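Local atomic coordinates of putative secreted glycosylhydrolase (Parabacteroides distasonis ATCC 8503, PDB entry 3IMM), a protein that is probably a secreted hydrolase of the 3-keto-disaccharide hydrolase family, acting on sugar substrates. Residues G102-V116 with L138-W151. Residues are numbered along the deposited sequence; the frame is centred on the assembly and turned at random.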
loop_
_atom_site.group_PDB
_atom_site.type_symbol
_atom_site.label_atom_id
_atom_site.label_comp_id
_atom_site.label_asym_id
_atom_site.label_seq_id
_atom_site.Cartn_x
_atom_site.Cartn_y
_atom_site.Cartn_z
ATOM N N GLY A 102 6.886 3.480 -1.546
ATOM C CA GLY A 102 7.189 2.180 -2.134
ATOM C C GLY A 102 7.894 1.237 -1.167
ATOM O O GLY A 102 8.180 0.124 -1.519
ATOM N N ALA A 103 8.154 1.674 0.063
ATOM C CA ALA A 103 8.629 0.767 1.067
ATOM C C ALA A 103 7.536 -0.210 1.492
ATOM O O ALA A 103 6.349 0.033 1.291
ATOM C CB ALA A 103 9.134 1.517 2.259
ATOM N N ILE A 104 7.963 -1.295 2.134
ATOM C CA ILE A 104 7.055 -2.156 2.907
ATOM C C ILE A 104 7.072 -1.605 4.316
ATOM O O ILE A 104 8.091 -1.697 5.063
ATOM C CB ILE A 104 7.443 -3.659 2.863
ATOM C CG1 ILE A 104 7.711 -4.099 1.438
ATOM C CG2 ILE A 104 6.323 -4.556 3.498
ATOM C CD1 ILE A 104 6.457 -3.929 0.548
ATOM N N TYR A 105 5.967 -0.954 4.665
ATOM C CA TYR A 105 5.916 -0.120 5.835
ATOM C C TYR A 105 6.313 -0.929 7.048
ATOM O O TYR A 105 5.818 -2.030 7.266
ATOM C CB TYR A 105 4.549 0.530 6.097
ATOM C CG TYR A 105 4.584 1.281 7.386
ATOM C CD1 TYR A 105 5.215 2.508 7.449
ATOM C CD2 TYR A 105 4.090 0.725 8.578
ATOM C CE1 TYR A 105 5.342 3.191 8.650
ATOM C CE2 TYR A 105 4.208 1.408 9.781
ATOM C CZ TYR A 105 4.816 2.653 9.796
ATOM O OH TYR A 105 4.945 3.364 10.943
ATOM N N GLY A 106 7.197 -0.353 7.834
ATOM C CA GLY A 106 7.683 -1.002 9.070
ATOM C C GLY A 106 8.644 -2.160 8.929
ATOM O O GLY A 106 9.146 -2.690 9.963
ATOM N N HIS A 107 8.974 -2.515 7.676
ATOM C CA HIS A 107 9.672 -3.772 7.372
ATOM C C HIS A 107 10.874 -3.682 6.429
ATOM O O HIS A 107 11.892 -4.375 6.638
ATOM C CB HIS A 107 8.661 -4.812 6.867
ATOM C CG HIS A 107 7.690 -5.236 7.924
ATOM N ND1 HIS A 107 6.547 -4.521 8.223
ATOM C CD2 HIS A 107 7.729 -6.272 8.796
ATOM C CE1 HIS A 107 5.916 -5.118 9.217
ATOM N NE2 HIS A 107 6.616 -6.180 9.586
ATOM N N LEU A 108 10.761 -2.872 5.381
ATOM C CA LEU A 108 11.775 -2.813 4.342
ATOM C C LEU A 108 11.748 -1.482 3.601
ATOM O O LEU A 108 10.704 -1.066 3.094
ATOM C CB LEU A 108 11.568 -3.980 3.343
ATOM C CG LEU A 108 12.589 -4.085 2.205
ATOM C CD1 LEU A 108 14.020 -4.487 2.760
ATOM C CD2 LEU A 108 12.053 -5.059 1.144
ATOM N N GLY A 109 12.908 -0.828 3.540
ATOM C CA GLY A 109 13.064 0.425 2.832
ATOM C C GLY A 109 13.062 0.258 1.321
ATOM O O GLY A 109 13.278 -0.849 0.799
ATOM N N ALA A 110 12.831 1.372 0.623
ATOM C CA ALA A 110 12.995 1.428 -0.834
ATOM C C ALA A 110 14.480 1.618 -1.116
ATOM O O ALA A 110 15.222 2.075 -0.250
ATOM C CB ALA A 110 12.164 2.546 -1.432
ATOM N N VAL A 111 14.940 1.220 -2.308
ATOM C CA VAL A 111 16.369 1.330 -2.616
ATOM C C VAL A 111 16.751 2.780 -2.940
ATOM O O VAL A 111 17.881 3.201 -2.658
ATOM C CB VAL A 111 16.888 0.320 -3.704
ATOM C CG1 VAL A 111 16.945 -1.127 -3.108
ATOM C CG2 VAL A 111 16.104 0.371 -5.008
ATOM N N GLN A 112 15.825 3.548 -3.517
ATOM C CA GLN A 112 16.047 4.996 -3.661
ATOM C C GLN A 112 14.810 5.678 -3.166
ATOM O O GLN A 112 13.722 5.112 -3.260
ATOM C CB GLN A 112 16.271 5.444 -5.111
ATOM C CG GLN A 112 16.508 4.359 -6.189
ATOM C CD GLN A 112 16.267 4.895 -7.637
ATOM O OE1 GLN A 112 16.028 4.117 -8.586
ATOM N NE2 GLN A 112 16.317 6.232 -7.795
ATOM N N ASP A 113 14.959 6.894 -2.644
ATOM C CA ASP A 113 13.767 7.689 -2.330
ATOM C C ASP A 113 13.711 8.850 -3.313
ATOM O O ASP A 113 14.602 9.024 -4.165
ATOM C CB ASP A 113 13.679 8.150 -0.846
ATOM C CG ASP A 113 14.655 9.301 -0.506
ATOM O OD1 ASP A 113 15.752 9.384 -1.151
ATOM O OD2 ASP A 113 14.321 10.107 0.410
ATOM N N LYS A 114 12.629 9.607 -3.166
ATOM C CA LYS A 114 12.264 10.668 -4.067
ATOM C C LYS A 114 12.207 10.150 -5.515
ATOM O O LYS A 114 12.441 10.884 -6.468
ATOM C CB LYS A 114 13.208 11.844 -3.880
ATOM C CG LYS A 114 13.197 12.422 -2.480
ATOM C CD LYS A 114 14.067 13.697 -2.440
ATOM C CE LYS A 114 14.116 14.280 -1.044
ATOM N NZ LYS A 114 14.467 15.727 -1.100
ATOM N N VAL A 115 11.832 8.887 -5.661
ATOM C CA VAL A 115 11.270 8.399 -6.933
ATOM C C VAL A 115 9.814 8.906 -7.104
ATOM O O VAL A 115 9.337 9.114 -8.211
ATOM C CB VAL A 115 11.368 6.885 -7.006
ATOM C CG1 VAL A 115 10.725 6.339 -8.295
ATOM C CG2 VAL A 115 12.879 6.477 -6.871
ATOM N N VAL A 116 9.109 9.091 -5.999
ATOM C CA VAL A 116 7.781 9.653 -6.026
ATOM C C VAL A 116 7.929 11.080 -6.517
ATOM O O VAL A 116 8.914 11.755 -6.246
ATOM C CB VAL A 116 7.093 9.611 -4.627
ATOM C CG1 VAL A 116 7.822 10.493 -3.625
ATOM C CG2 VAL A 116 5.613 10.022 -4.720
ATOM N N LEU A 138 7.756 1.719 -8.889
ATOM C CA LEU A 138 7.194 3.078 -8.711
ATOM C C LEU A 138 7.737 3.970 -9.842
ATOM O O LEU A 138 8.931 4.053 -10.023
ATOM C CB LEU A 138 7.589 3.613 -7.334
ATOM C CG LEU A 138 7.193 5.041 -6.958
ATOM C CD1 LEU A 138 5.678 5.208 -7.078
ATOM C CD2 LEU A 138 7.673 5.391 -5.559
ATOM N N ASN A 139 6.852 4.576 -10.635
ATOM C CA ASN A 139 7.259 5.408 -11.746
ATOM C C ASN A 139 8.299 4.729 -12.660
ATOM O O ASN A 139 9.251 5.345 -13.128
ATOM C CB ASN A 139 7.712 6.787 -11.217
ATOM C CG ASN A 139 6.582 7.512 -10.535
ATOM O OD1 ASN A 139 5.409 7.347 -10.938
ATOM N ND2 ASN A 139 6.875 8.226 -9.457
ATOM N N GLY A 140 8.087 3.439 -12.891
ATOM C CA GLY A 140 8.931 2.653 -13.741
ATOM C C GLY A 140 10.232 2.195 -13.115
ATOM O O GLY A 140 11.037 1.620 -13.792
ATOM N N LYS A 141 10.426 2.421 -11.823
ATOM C CA LYS A 141 11.663 2.013 -11.113
ATOM C C LYS A 141 11.365 0.905 -10.132
ATOM O O LYS A 141 10.462 1.034 -9.282
ATOM C CB LYS A 141 12.252 3.160 -10.327
ATOM C CG LYS A 141 12.563 4.423 -11.106
ATOM C CD LYS A 141 13.846 4.318 -11.874
ATOM C CE LYS A 141 14.195 5.594 -12.627
ATOM N NZ LYS A 141 15.046 5.386 -13.873
ATOM N N LYS A 142 12.130 -0.184 -10.221
ATOM C CA LYS A 142 12.035 -1.241 -9.238
ATOM C C LYS A 142 12.635 -0.741 -7.925
ATOM O O LYS A 142 13.859 -0.709 -7.769
ATOM C CB LYS A 142 12.754 -2.482 -9.748
ATOM C CG LYS A 142 12.566 -3.709 -8.879
ATOM C CD LYS A 142 12.825 -4.995 -9.678
ATOM C CE LYS A 142 14.264 -5.240 -9.978
ATOM N NZ LYS A 142 15.164 -4.981 -8.826
ATOM N N VAL A 143 11.775 -0.387 -6.978
ATOM C CA VAL A 143 12.223 0.200 -5.730
ATOM C C VAL A 143 12.321 -0.778 -4.551
ATOM O O VAL A 143 13.128 -0.571 -3.675
ATOM C CB VAL A 143 11.421 1.464 -5.325
ATOM C CG1 VAL A 143 11.688 2.567 -6.367
ATOM C CG2 VAL A 143 9.947 1.195 -5.193
ATOM N N THR A 144 11.542 -1.849 -4.557
ATOM C CA THR A 144 11.419 -2.693 -3.371
ATOM C C THR A 144 11.164 -4.105 -3.802
ATOM O O THR A 144 10.351 -4.356 -4.692
ATOM C CB THR A 144 10.271 -2.178 -2.444
ATOM O OG1 THR A 144 10.499 -0.788 -2.189
ATOM C CG2 THR A 144 10.174 -2.965 -1.122
ATOM N N GLU A 145 11.877 -5.024 -3.163
ATOM C CA GLU A 145 11.741 -6.468 -3.416
ATOM C C GLU A 145 11.879 -7.176 -2.089
ATOM O O GLU A 145 12.969 -7.235 -1.519
ATOM C CB GLU A 145 12.831 -6.990 -4.345
ATOM C CG GLU A 145 12.402 -7.097 -5.751
ATOM C CD GLU A 145 13.440 -7.709 -6.628
ATOM O OE1 GLU A 145 14.474 -7.072 -6.843
ATOM O OE2 GLU A 145 13.212 -8.837 -7.083
HETATM N N MSE A 146 10.775 -7.718 -1.607
HETATM C CA MSE A 146 10.742 -8.381 -0.334
HETATM C C MSE A 146 10.559 -9.860 -0.561
HETATM O O MSE A 146 9.645 -10.274 -1.268
HETATM C CB MSE A 146 9.534 -7.904 0.474
HETATM C CG MSE A 146 9.318 -8.740 1.734
HETATM SE SE MSE A 146 8.089 -7.930 2.997
HETATM C CE MSE A 146 9.230 -6.842 3.973
ATOM N N ASP A 147 11.379 -10.654 0.105
ATOM C CA ASP A 147 11.060 -12.084 0.355
ATOM C C ASP A 147 10.671 -12.249 1.825
ATOM O O ASP A 147 11.522 -12.339 2.678
ATOM C CB ASP A 147 12.257 -12.983 0.007
ATOM C CG ASP A 147 11.973 -14.488 0.225
ATOM O OD1 ASP A 147 10.992 -14.888 0.902
ATOM O OD2 ASP A 147 12.808 -15.274 -0.239
HETATM N N MSE A 148 9.375 -12.390 2.073
HETATM C CA MSE A 148 8.789 -12.480 3.411
HETATM C C MSE A 148 9.346 -13.598 4.278
HETATM O O MSE A 148 9.242 -13.525 5.510
HETATM C CB MSE A 148 7.246 -12.609 3.317
HETATM C CG MSE A 148 6.599 -11.446 2.641
HETATM SE SE MSE A 148 4.760 -11.699 2.275
HETATM C CE MSE A 148 4.056 -11.675 4.094
ATOM N N SER A 149 9.959 -14.608 3.660
ATOM C CA SER A 149 10.519 -15.739 4.408
ATOM C C SER A 149 11.698 -15.313 5.256
ATOM O O SER A 149 11.974 -15.974 6.234
ATOM C CB SER A 149 10.902 -16.922 3.502
ATOM O OG SER A 149 11.919 -16.570 2.624
ATOM N N LYS A 150 12.336 -14.183 4.924
ATOM C CA LYS A 150 13.438 -13.645 5.725
ATOM C C LYS A 150 12.958 -13.014 7.009
ATOM O O LYS A 150 13.739 -12.824 7.932
ATOM C CB LYS A 150 14.224 -12.593 4.957
ATOM C CG LYS A 150 14.922 -13.109 3.695
ATOM C CD LYS A 150 15.511 -11.946 2.847
ATOM C CE LYS A 150 16.804 -11.354 3.444
ATOM N NZ LYS A 150 16.915 -9.890 3.086
ATOM N N TRP A 151 11.680 -12.668 7.083
ATOM C CA TRP A 151 11.149 -11.944 8.251
ATOM C C TRP A 151 10.684 -12.957 9.308
ATOM O O TRP A 151 9.476 -13.141 9.535
ATOM C CB TRP A 151 10.011 -11.002 7.820
ATOM C CG TRP A 151 10.511 -9.655 7.420
ATOM C CD1 TRP A 151 10.478 -8.510 8.175
ATOM C CD2 TRP A 151 11.182 -9.318 6.199
ATOM N NE1 TRP A 151 11.086 -7.485 7.483
ATOM C CE2 TRP A 151 11.534 -7.965 6.273
ATOM C CE3 TRP A 151 11.530 -10.031 5.066
ATOM C CZ2 TRP A 151 12.216 -7.322 5.255
ATOM C CZ3 TRP A 151 12.194 -9.364 4.033
ATOM C CH2 TRP A 151 12.515 -8.032 4.136
#
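Strand 141-147, the outermost on its side of the six-stranded antiparallel sheet, is met along its length by the loop 102-116, and near the middle the two backbones bond directly: Val111 N donates to Val143 O at 2.9 Å, lying in the plane of that carbonyl. Val143 and Thr144 form a classic beta bulge opposite Val136 on the neighbouring strand. From the bulge Thr144 OG1 donates to Gly102 O, 2.6 Å away, approaching from above the carbonyl plane. With OG1 beside its own backbone N (chi1 -53°), CG2 is turned the other way, onto Leu108 CD2 at 3.6 Å and Ile104 CG1. A valine in place of Thr144 would probably leave Gly102 O without this donor and the loop less firmly tied to the strand. The fold here is the concanavalin-like sandwich expected of the family, and the loop comes from strand 80-85 of the second sheet, where Glu81 and Gln83 help bind a sodium ion. Farther along the strand, the selenomethionine Met146 bends at its end and sets CE among Ile104 CG2, Leu108 CB and His107 CB, the last at 3.6 Å, while the same methyl lies above one face of the Trp151 ring, offset toward its rim. The indole presents its edge to His107 O; its NE1 bond there is weak (3.3 Å), the stronger partner being Asn157. At the other end, within the type I' turn 138-141, Asn139 ND2 reaches Val115 O at 2.9 Å, the acceptor lying nearly in the amide plane, and Asn123 and His124 also hold this amide. Val115 CG1 packs between Leu138 CG and Lys141 CG.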